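Local coordinates for YchF GTP-binding protein (Schizosaccharomyces pombe, PDB 1NI3) that hydrolyses ATP, and GTP less efficiently, as a magnesium-using P-loop enzyme of the Obg family, and negatively regulates the G2/M transition of the cell cycle, at residues V12-P17 against G206-R211; N309-G314 against V318-I323; Y352-D357 against A367-T372. One frame throughout, in Å; residues are numbered along the deposited sequence.

Contact 1 ties the N-terminal loop to the start of helix 210-217, on the surface of the nucleotide-binding part of the chain; contacts 2 and 3 both fall in the C-terminal TGS region. Contact 1 lies about 28 Å from contact 2 and 34 Å from contact 3, centre to centre, but Arg324, next after the 318-323 segment, hydrogen-bonds to Gln13 and Arg16 and so bridges the first pair. Contacts 2 and 3 are closer, with centres 16 Å and nearest atoms about 5 Å apart; they share helix 68-77 as a neighbour, where Leu73 meets Phe311, Tyr352 and Leu355. All three lie away from the predicted ATP site (Asn30-Thr35 and Met233).

Contact 1 of 3, residues V12-P17 against G206-R211; sequences VQWGRP and GDWSNR
Val12 and Trp14 of the N-terminal loop reach Asn210 and Trp208, making a small, purely van der Waals surface contact. Followed outward, Val12 keeps to a single partner: its CB lies 4.1 Å from Asn210 ND2, its CG1 methyl 4.0 Å from the same ND2, and its CG2 methyl comes nearest, 3.2 Å from that nitrogen. CG2 stands beside the backbone N because CG1 is the branch anti to it (chi1 171°), and this turns CG2 to the amide. Val12 is poorly ordered, so its closest approach deserves little weight. Two residues on, the indole of Trp14 presents the far corner of its six-membered ring: CZ3 sits 3.9 Å and CH2 4.1 Å from CD1 of Trp208. The ring planes are inclined by 29° and slid apart, with 5.9 Å from the centroid of the Trp14 six-membered ring to that of the Trp208 five-membered ring, so they hardly overlap. Their polar ends are held by separate carbonyls, Trp14 NE1 by Ala224 O and Trp208 NE1 by Ile203 O, and both rings also touch Val213. Between Trp208 and Asn210, Ser209 occupies the N-cap position: its OG caps a backbone N just beyond Arg211, while its own N bonds to Glu212 OE2. This reciprocal pairing is a capping box opening helix 210-217, beside which the loop leading to strand 22-27 lies.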
loop_
_atom_site.group_PDB
_atom_site.type_symbol
_atom_site.label_atom_id
_atom_site.label_comp_id
_atom_site.label_asym_id
_atom_site.label_seq_id
_atom_site.Cartn_x
_atom_site.Cartn_y
_atom_site.Cartn_z
ATOM N N VAL A 12 -4.918 -15.835 -6.288
ATOM C CA VAL A 12 -5.075 -15.838 -4.819
ATOM C C VAL A 12 -5.140 -14.401 -4.270
ATOM O O VAL A 12 -4.463 -13.496 -4.773
ATOM C CB VAL A 12 -3.903 -16.571 -4.082
ATOM C CG1 VAL A 12 -4.006 -16.357 -2.573
ATOM C CG2 VAL A 12 -3.945 -18.064 -4.389
ATOM N N GLN A 13 -5.962 -14.199 -3.240
ATOM C CA GLN A 13 -6.122 -12.885 -2.615
ATOM C C GLN A 13 -5.798 -12.934 -1.139
ATOM O O GLN A 13 -6.232 -13.831 -0.422
ATOM C CB GLN A 13 -7.534 -12.343 -2.837
ATOM C CG GLN A 13 -7.645 -11.637 -4.165
ATOM C CD GLN A 13 -6.539 -10.621 -4.333
ATOM O OE1 GLN A 13 -6.508 -9.604 -3.640
ATOM N NE2 GLN A 13 -5.602 -10.908 -5.231
ATOM N N TRP A 14 -5.054 -11.933 -0.694
ATOM C CA TRP A 14 -4.586 -11.862 0.673
ATOM C C TRP A 14 -4.842 -10.492 1.297
ATOM O O TRP A 14 -4.668 -9.471 0.644
ATOM C CB TRP A 14 -3.094 -12.188 0.640
ATOM C CG TRP A 14 -2.378 -12.054 1.901
ATOM C CD1 TRP A 14 -1.995 -10.903 2.501
ATOM C CD2 TRP A 14 -1.945 -13.122 2.748
ATOM N NE1 TRP A 14 -1.358 -11.182 3.683
ATOM C CE2 TRP A 14 -1.331 -12.544 3.870
ATOM C CE3 TRP A 14 -2.046 -14.521 2.681
ATOM C CZ2 TRP A 14 -0.789 -13.298 4.912
ATOM C CZ3 TRP A 14 -1.509 -15.277 3.710
ATOM C CH2 TRP A 14 -0.902 -14.661 4.824
ATOM N N GLY A 15 -5.258 -10.464 2.558
ATOM C CA GLY A 15 -5.512 -9.188 3.194
ATOM C C GLY A 15 -6.977 -8.866 3.413
ATOM O O GLY A 15 -7.861 -9.701 3.219
ATOM N N ARG A 16 -7.230 -7.634 3.826
ATOM C CA ARG A 16 -8.578 -7.176 4.109
ATOM C C ARG A 16 -9.420 -6.981 2.832
ATOM O O ARG A 16 -8.911 -6.558 1.794
ATOM C CB ARG A 16 -8.466 -5.879 4.926
ATOM C CG ARG A 16 -9.746 -5.168 5.268
ATOM C CD ARG A 16 -9.747 -4.717 6.738
ATOM N NE ARG A 16 -8.545 -3.989 7.148
ATOM C CZ ARG A 16 -8.247 -3.721 8.423
ATOM N NH1 ARG A 16 -9.058 -4.123 9.395
ATOM N NH2 ARG A 16 -7.144 -3.054 8.741
ATOM N N PRO A 17 -10.712 -7.344 2.884
ATOM C CA PRO A 17 -11.660 -7.224 1.769
ATOM C C PRO A 17 -11.973 -5.780 1.416
ATOM O O PRO A 17 -11.994 -4.913 2.297
ATOM C CB PRO A 17 -12.910 -7.927 2.294
ATOM C CG PRO A 17 -12.351 -8.952 3.211
ATOM C CD PRO A 17 -11.288 -8.175 3.952
ATOM N N GLY A 206 4.787 -17.120 4.565
ATOM C CA GLY A 206 4.573 -18.551 4.557
ATOM C C GLY A 206 3.945 -18.992 3.257
ATOM O O GLY A 206 3.553 -18.171 2.430
ATOM N N ASP A 207 3.865 -20.304 3.078
ATOM C CA ASP A 207 3.269 -20.902 1.894
ATOM C C ASP A 207 1.961 -21.514 2.374
ATOM O O ASP A 207 1.917 -22.677 2.769
ATOM C CB ASP A 207 4.197 -21.985 1.333
ATOM C CG ASP A 207 3.596 -22.713 0.146
ATOM O OD1 ASP A 207 2.982 -22.042 -0.717
ATOM O OD2 ASP A 207 3.745 -23.954 0.062
ATOM N N TRP A 208 0.895 -20.720 2.347
ATOM C CA TRP A 208 -0.398 -21.197 2.804
ATOM C C TRP A 208 -1.327 -21.500 1.650
ATOM O O TRP A 208 -1.093 -21.063 0.525
ATOM C CB TRP A 208 -1.038 -20.161 3.727
ATOM C CG TRP A 208 -0.089 -19.605 4.705
ATOM C CD1 TRP A 208 0.637 -18.454 4.576
ATOM C CD2 TRP A 208 0.303 -20.191 5.950
ATOM N NE1 TRP A 208 1.459 -18.286 5.666
ATOM C CE2 TRP A 208 1.277 -19.342 6.523
ATOM C CE3 TRP A 208 -0.070 -21.349 6.640
ATOM C CZ2 TRP A 208 1.885 -19.622 7.750
ATOM C CZ3 TRP A 208 0.534 -21.622 7.855
ATOM C CH2 TRP A 208 1.498 -20.765 8.396
ATOM N N SER A 209 -2.381 -22.250 1.946
ATOM C CA SER A 209 -3.376 -22.613 0.951
ATOM C C SER A 209 -4.481 -21.559 1.006
ATOM O O SER A 209 -4.531 -20.755 1.942
ATOM C CB SER A 209 -3.977 -23.969 1.278
ATOM O OG SER A 209 -4.719 -23.894 2.472
ATOM N N ASN A 210 -5.377 -21.565 0.024
ATOM C CA ASN A 210 -6.458 -20.591 0.006
ATOM C C ASN A 210 -7.255 -20.616 1.313
ATOM O O ASN A 210 -7.593 -19.564 1.865
ATOM C CB ASN A 210 -7.365 -20.833 -1.205
ATOM C CG ASN A 210 -6.723 -20.379 -2.503
ATOM O OD1 ASN A 210 -7.369 -20.320 -3.555
ATOM N ND2 ASN A 210 -5.441 -20.050 -2.433
ATOM N N ARG A 211 -7.534 -21.812 1.818
ATOM C CA ARG A 211 -8.264 -21.959 3.071
ATOM C C ARG A 211 -7.490 -21.334 4.221
ATOM O O ARG A 211 -8.047 -20.593 5.023
ATOM C CB ARG A 211 -8.485 -23.441 3.363
ATOM C CG ARG A 211 -9.091 -23.720 4.719
ATOM C CD ARG A 211 -10.475 -23.122 4.816
ATOM N NE ARG A 211 -11.133 -23.544 6.042
ATOM C CZ ARG A 211 -11.729 -22.715 6.889
ATOM N NH1 ARG A 211 -11.749 -21.411 6.640
ATOM N NH2 ARG A 211 -12.297 -23.193 7.989
#

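Contact 2 of 3, residues N309-G314 against V318-I323; sequences NYFTCG and VRSWTI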
loop_
_atom_site.group_PDB
_atom_site.type_symbol
_atom_site.label_atom_id
_atom_site.label_comp_id
_atom_site.label_asym_id
_atom_site.label_seq_id
_atom_site.Cartn_x
_atom_site.Cartn_y
_atom_site.Cartn_z
ATOM N N ASN A 309 -7.267 0.127 -11.560
ATOM C CA ASN A 309 -8.304 1.119 -11.781
ATOM C C ASN A 309 -8.838 1.096 -13.198
ATOM O O ASN A 309 -8.261 0.487 -14.100
ATOM C CB ASN A 309 -7.737 2.505 -11.518
ATOM C CG ASN A 309 -6.684 2.885 -12.536
ATOM O OD1 ASN A 309 -5.868 2.054 -12.933
ATOM N ND2 ASN A 309 -6.693 4.138 -12.965
ATOM N N TYR A 310 -9.963 1.768 -13.375
ATOM C CA TYR A 310 -10.564 1.906 -14.682
ATOM C C TYR A 310 -11.004 3.369 -14.682
ATOM O O TYR A 310 -11.062 3.987 -13.616
ATOM C CB TYR A 310 -11.753 0.955 -14.856
ATOM C CG TYR A 310 -12.998 1.300 -14.078
ATOM C CD1 TYR A 310 -13.270 0.709 -12.844
ATOM C CD2 TYR A 310 -13.934 2.190 -14.601
ATOM C CE1 TYR A 310 -14.451 0.995 -12.161
ATOM C CE2 TYR A 310 -15.105 2.481 -13.924
ATOM C CZ TYR A 310 -15.359 1.879 -12.710
ATOM O OH TYR A 310 -16.535 2.153 -12.063
ATOM N N PHE A 311 -11.289 3.948 -15.845
ATOM C CA PHE A 311 -11.683 5.356 -15.874
ATOM C C PHE A 311 -13.082 5.571 -16.396
ATOM O O PHE A 311 -13.731 4.652 -16.873
ATOM C CB PHE A 311 -10.743 6.175 -16.765
ATOM C CG PHE A 311 -9.300 5.840 -16.601
ATOM C CD1 PHE A 311 -8.723 4.829 -17.351
ATOM C CD2 PHE A 311 -8.516 6.525 -15.680
ATOM C CE1 PHE A 311 -7.385 4.508 -17.188
ATOM C CE2 PHE A 311 -7.178 6.209 -15.511
ATOM C CZ PHE A 311 -6.611 5.196 -16.267
ATOM N N THR A 312 -13.547 6.806 -16.275
ATOM C CA THR A 312 -14.840 7.199 -16.805
ATOM C C THR A 312 -14.548 8.554 -17.425
ATOM O O THR A 312 -14.486 9.571 -16.735
ATOM C CB THR A 312 -15.950 7.310 -15.731
ATOM O OG1 THR A 312 -15.609 8.305 -14.767
ATOM C CG2 THR A 312 -16.161 5.979 -15.041
ATOM N N CYS A 313 -14.324 8.551 -18.736
ATOM C CA CYS A 313 -13.996 9.774 -19.465
ATOM C C CYS A 313 -15.209 10.475 -20.069
ATOM O O CYS A 313 -16.228 9.859 -20.380
ATOM C CB CYS A 313 -13.001 9.440 -20.559
ATOM S SG CYS A 313 -11.673 8.416 -19.944
ATOM N N GLY A 314 -15.072 11.782 -20.241
ATOM C CA GLY A 314 -16.138 12.592 -20.800
ATOM C C GLY A 314 -15.716 14.044 -20.858
ATOM O O GLY A 314 -14.991 14.512 -19.982
ATOM N N VAL A 318 -12.986 13.434 -16.258
ATOM C CA VAL A 318 -12.226 12.219 -16.450
ATOM C C VAL A 318 -11.791 11.771 -15.065
ATOM O O VAL A 318 -10.988 12.446 -14.417
ATOM C CB VAL A 318 -10.995 12.478 -17.321
ATOM C CG1 VAL A 318 -10.112 11.245 -17.345
ATOM C CG2 VAL A 318 -11.433 12.867 -18.711
ATOM N N ARG A 319 -12.328 10.646 -14.607
ATOM C CA ARG A 319 -11.974 10.160 -13.288
ATOM C C ARG A 319 -11.521 8.703 -13.223
ATOM O O ARG A 319 -12.123 7.810 -13.827
ATOM C CB ARG A 319 -13.140 10.358 -12.334
ATOM C CG ARG A 319 -12.876 9.807 -10.958
ATOM C CD ARG A 319 -13.912 10.288 -9.979
ATOM N NE ARG A 319 -13.654 9.802 -8.628
ATOM C CZ ARG A 319 -14.422 10.102 -7.590
ATOM N NH1 ARG A 319 -15.479 10.882 -7.771
ATOM N NH2 ARG A 319 -14.142 9.630 -6.380
ATOM N N SER A 320 -10.457 8.474 -12.457
ATOM C CA SER A 320 -9.888 7.139 -12.266
ATOM C C SER A 320 -10.506 6.517 -11.019
ATOM O O SER A 320 -10.412 7.078 -9.935
ATOM C CB SER A 320 -8.376 7.239 -12.076
ATOM O OG SER A 320 -7.814 5.973 -11.861
ATOM N N TRP A 321 -11.125 5.354 -11.165
ATOM C CA TRP A 321 -11.752 4.695 -10.026
ATOM C C TRP A 321 -10.952 3.493 -9.537
ATOM O O TRP A 321 -10.622 2.601 -10.312
ATOM C CB TRP A 321 -13.175 4.264 -10.390
ATOM C CG TRP A 321 -13.997 5.376 -10.969
ATOM C CD1 TRP A 321 -13.959 5.851 -12.254
ATOM C CD2 TRP A 321 -14.908 6.222 -10.257
ATOM N NE1 TRP A 321 -14.783 6.947 -12.378
ATOM C CE2 TRP A 321 -15.376 7.193 -11.174
ATOM C CE3 TRP A 321 -15.364 6.258 -8.934
ATOM C CZ2 TRP A 321 -16.286 8.184 -10.805
ATOM C CZ3 TRP A 321 -16.272 7.253 -8.570
ATOM C CH2 TRP A 321 -16.721 8.202 -9.508
ATOM N N THR A 322 -10.637 3.463 -8.249
ATOM C CA THR A 322 -9.867 2.343 -7.728
ATOM C C THR A 322 -10.702 1.090 -7.489
ATOM O O THR A 322 -11.775 1.154 -6.902
ATOM C CB THR A 322 -9.179 2.704 -6.411
ATOM O OG1 THR A 322 -8.179 3.700 -6.649
ATOM C CG2 THR A 322 -8.529 1.474 -5.792
ATOM N N ILE A 323 -10.204 -0.054 -7.944
ATOM C CA ILE A 323 -10.911 -1.314 -7.728
ATOM C C ILE A 323 -9.907 -2.435 -7.434
ATOM O O ILE A 323 -8.708 -2.270 -7.645
ATOM C CB ILE A 323 -11.799 -1.698 -8.951
ATOM C CG1 ILE A 323 -10.936 -1.811 -10.203
ATOM C CG2 ILE A 323 -12.908 -0.679 -9.136
ATOM C CD1 ILE A 323 -11.457 -2.836 -11.186
#
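Tyr310 holds its CG between the backbone N and the carbonyl carbon (chi1 72°), whereas Trp321 turns its CG anti to the carbonyl carbon (chi1 -52°), and the two torsions bring phenol and indole together on one face of an antiparallel hairpin. Trp321 CB lies over the Tyr310 ring, 4.1 Å from its centroid, as a CH-pi contact. Beyond it the Tyr310 ring and the Trp321 five-membered ring are near parallel, at 23°, but slid apart. Ile323 CG2 touches the edge of the phenol, 3.8 Å from Tyr310 CE1. On the indole face away from Tyr310, Arg319 lays its CD near the rim and its guanidinium flat over CZ3 of Trp321. At the indole's edge, NE1 donates to Thr312 OG1 at 2.9 Å, nearly in the ring plane, which helps fix the rotation of both side chains. Beneath them Tyr310 and Trp321 form a hydrogen-bonded pair: Trp321 N to Tyr310 O measures 2.8 Å, and the return bond, Tyr310 N to Trp321 O, 3.2 Å. Thr312 and Arg319 make a second such pair. Phe311 and Ser320, a non-hydrogen-bonded pair, point to the opposite face, where Phe311 CD2 meets Ser320 CB at 3.7 Å. Tyr310 OH reaches Ala332 O, and Ile336 of helix 329-336 covers Tyr310, Thr312 and Trp321. Phe311 packs on helix 68-77, so the hairpin lies between two helices; strand 317-324 runs parallel to strand 81-90, so the hairpin extends the sheet of the nucleotide-binding part into the TGS region.

Contact 3 of 3, residues Y352-D357 against A367-T372; sequences YQDLFD and AGKYLT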
loop_
_atom_site.group_PDB
_atom_site.type_symbol
_atom_site.label_atom_id
_atom_site.label_comp_id
_atom_site.label_asym_id
_atom_site.label_seq_id
_atom_site.Cartn_x
_atom_site.Cartn_y
_atom_site.Cartn_z
ATOM N N TYR A 352 -8.196 0.474 -22.636
ATOM C CA TYR A 352 -7.306 1.604 -22.844
ATOM C C TYR A 352 -6.522 1.492 -24.150
ATOM O O TYR A 352 -6.435 2.461 -24.914
ATOM C CB TYR A 352 -6.333 1.728 -21.678
ATOM C CG TYR A 352 -5.338 2.834 -21.876
ATOM C CD1 TYR A 352 -5.722 4.177 -21.799
ATOM C CD2 TYR A 352 -4.013 2.542 -22.186
ATOM C CE1 TYR A 352 -4.799 5.205 -22.032
ATOM C CE2 TYR A 352 -3.092 3.556 -22.421
ATOM C CZ TYR A 352 -3.492 4.888 -22.342
ATOM O OH TYR A 352 -2.574 5.884 -22.597
ATOM N N GLN A 353 -5.974 0.310 -24.417
ATOM C CA GLN A 353 -5.189 0.112 -25.628
ATOM C C GLN A 353 -5.951 0.442 -26.911
ATOM O O GLN A 353 -5.401 1.050 -27.830
ATOM C CB GLN A 353 -4.676 -1.326 -25.692
ATOM C CG GLN A 353 -3.549 -1.508 -26.690
ATOM C CD GLN A 353 -2.460 -0.473 -26.497
ATOM O OE1 GLN A 353 -2.527 0.620 -27.058
ATOM N NE2 GLN A 353 -1.459 -0.804 -25.688
ATOM N N ASP A 354 -7.216 0.043 -26.975
ATOM C CA ASP A 354 -8.006 0.315 -28.162
ATOM C C ASP A 354 -8.246 1.815 -28.274
ATOM O O ASP A 354 -7.951 2.422 -29.309
ATOM C CB ASP A 354 -9.336 -0.428 -28.105
ATOM C CG ASP A 354 -9.152 -1.917 -27.971
ATOM O OD1 ASP A 354 -8.161 -2.437 -28.549
ATOM O OD2 ASP A 354 -9.992 -2.566 -27.294
ATOM N N LEU A 355 -8.773 2.417 -27.211
ATOM C CA LEU A 355 -9.034 3.842 -27.219
ATOM C C LEU A 355 -7.761 4.603 -27.528
ATOM O O LEU A 355 -7.788 5.574 -28.276
ATOM C CB LEU A 355 -9.588 4.295 -25.868
ATOM C CG LEU A 355 -10.024 5.766 -25.834
ATOM C CD1 LEU A 355 -11.173 5.981 -26.797
ATOM C CD2 LEU A 355 -10.451 6.151 -24.432
ATOM N N PHE A 356 -6.641 4.163 -26.962
ATOM C CA PHE A 356 -5.376 4.852 -27.200
ATOM C C PHE A 356 -4.921 4.712 -28.639
ATOM O O PHE A 356 -4.191 5.563 -29.159
ATOM C CB PHE A 356 -4.271 4.311 -26.302
ATOM C CG PHE A 356 -2.908 4.813 -26.671
ATOM C CD1 PHE A 356 -2.581 6.155 -26.515
ATOM C CD2 PHE A 356 -1.966 3.955 -27.225
ATOM C CE1 PHE A 356 -1.327 6.642 -26.913
ATOM C CE2 PHE A 356 -0.713 4.431 -27.624
ATOM C CZ PHE A 356 -0.394 5.772 -27.469
ATOM N N ASP A 357 -5.340 3.628 -29.282
ATOM C CA ASP A 357 -4.958 3.397 -30.673
ATOM C C ASP A 357 -5.872 4.101 -31.674
ATOM O O ASP A 357 -5.476 4.334 -32.816
ATOM C CB ASP A 357 -4.916 1.892 -30.969
ATOM C CG ASP A 357 -3.792 1.189 -30.231
ATOM O OD1 ASP A 357 -2.650 1.710 -30.225
ATOM O OD2 ASP A 357 -4.038 0.104 -29.666
ATOM N N ALA A 367 -14.621 0.075 -35.138
ATOM C CA ALA A 367 -13.782 -1.111 -35.292
ATOM C C ALA A 367 -14.247 -2.208 -34.330
ATOM O O ALA A 367 -13.514 -3.157 -34.037
ATOM C CB ALA A 367 -12.323 -0.763 -35.031
ATOM N N GLY A 368 -15.474 -2.061 -33.837
ATOM C CA GLY A 368 -16.041 -3.041 -32.925
ATOM C C GLY A 368 -15.462 -3.019 -31.521
ATOM O O GLY A 368 -16.002 -3.656 -30.606
ATOM N N LYS A 369 -14.362 -2.288 -31.347
ATOM C CA LYS A 369 -13.698 -2.193 -30.057
ATOM C C LYS A 369 -14.520 -1.508 -28.970
ATOM O O LYS A 369 -13.987 -1.185 -27.910
ATOM C CB LYS A 369 -12.348 -1.495 -30.221
ATOM C CG LYS A 369 -11.189 -2.468 -30.431
ATOM C CD LYS A 369 -11.484 -3.486 -31.535
ATOM C CE LYS A 369 -10.603 -4.747 -31.409
ATOM N NZ LYS A 369 -9.123 -4.508 -31.512
ATOM N N TYR A 370 -15.806 -1.275 -29.213
ATOM C CA TYR A 370 -16.628 -0.679 -28.167
ATOM C C TYR A 370 -17.405 -1.818 -27.542
ATOM O O TYR A 370 -18.638 -1.859 -27.583
ATOM C CB TYR A 370 -17.600 0.350 -28.725
ATOM C CG TYR A 370 -18.277 1.185 -27.646
ATOM C CD1 TYR A 370 -17.615 2.252 -27.037
ATOM C CD2 TYR A 370 -19.599 0.939 -27.277
ATOM C CE1 TYR A 370 -18.257 3.057 -26.096
ATOM C CE2 TYR A 370 -20.251 1.728 -26.334
ATOM C CZ TYR A 370 -19.583 2.792 -25.754
ATOM O OH TYR A 370 -20.248 3.601 -24.863
ATOM N N LEU A 371 -16.652 -2.746 -26.968
ATOM C CA LEU A 371 -17.191 -3.940 -26.326
ATOM C C LEU A 371 -18.345 -3.715 -25.345
ATOM O O LEU A 371 -18.513 -2.629 -24.789
ATOM C CB LEU A 371 -16.050 -4.658 -25.609
ATOM C CG LEU A 371 -14.725 -4.705 -26.396
ATOM C CD1 LEU A 371 -13.697 -5.488 -25.598
ATOM C CD2 LEU A 371 -14.927 -5.350 -27.769
ATOM N N THR A 372 -19.145 -4.759 -25.145
ATOM C CA THR A 372 -20.272 -4.711 -24.212
ATOM C C THR A 372 -20.166 -5.887 -23.258
ATOM O O THR A 372 -20.441 -7.024 -23.640
ATOM C CB THR A 372 -21.640 -4.826 -24.912
ATOM O OG1 THR A 372 -21.839 -3.695 -25.765
ATOM C CG2 THR A 372 -22.766 -4.872 -23.866
#
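Asp354, on helix 352-358, and Lys369, in the loop that follows helix 361-366, are the closest pair across the two backbones, with 6.5 Å between their CA atoms. Ala367 leaves the helical conformation and Gly368 takes a positive phi (73°), and the loop then carries Lys369 alongside the helix. This is a surface contact of the TGS region, joining helix 352-358 to the turn that leads from helix 361-366 into strand 372-374. Both side chains set out toward each other and cross at about a right angle. With CG anti to the carbonyl carbon (chi1 -58°), Asp354 turns a face of its carboxylate to Lys369. Lys369 does not meet it with its charged end first. Its CG methylene sits over the flat face of the carboxylate, nearly straight above Asp354 CG, and its CB is 3.8 Å from Asp354 CB. From there the lysine bends at chi2 and again at chi4, and NZ comes round to 3.7 Å from Asp354 OD1, a long salt bridge. That ammonium group stands well out of the carboxylate plane, so the charges attract across a face. An alanine in place of Asp354 would probably leave the Lys369 ammonium without this countercharge and its methylenes without the carboxylate they lie across, freeing the lysine to swing. The loop has other holds: Lys369 itself touches Cys364 of helix 361-366, and after it Tyr370 OH bonds to Glu348 OE1 and the backbone of Leu371 to Ile349. No hydrogen bond joins the two segments: a methylene covers the carboxylate and the ammonium adds a long-range attraction, probably modest. Asp354's place in the first turn of its helix is likely to favour its negative charge too.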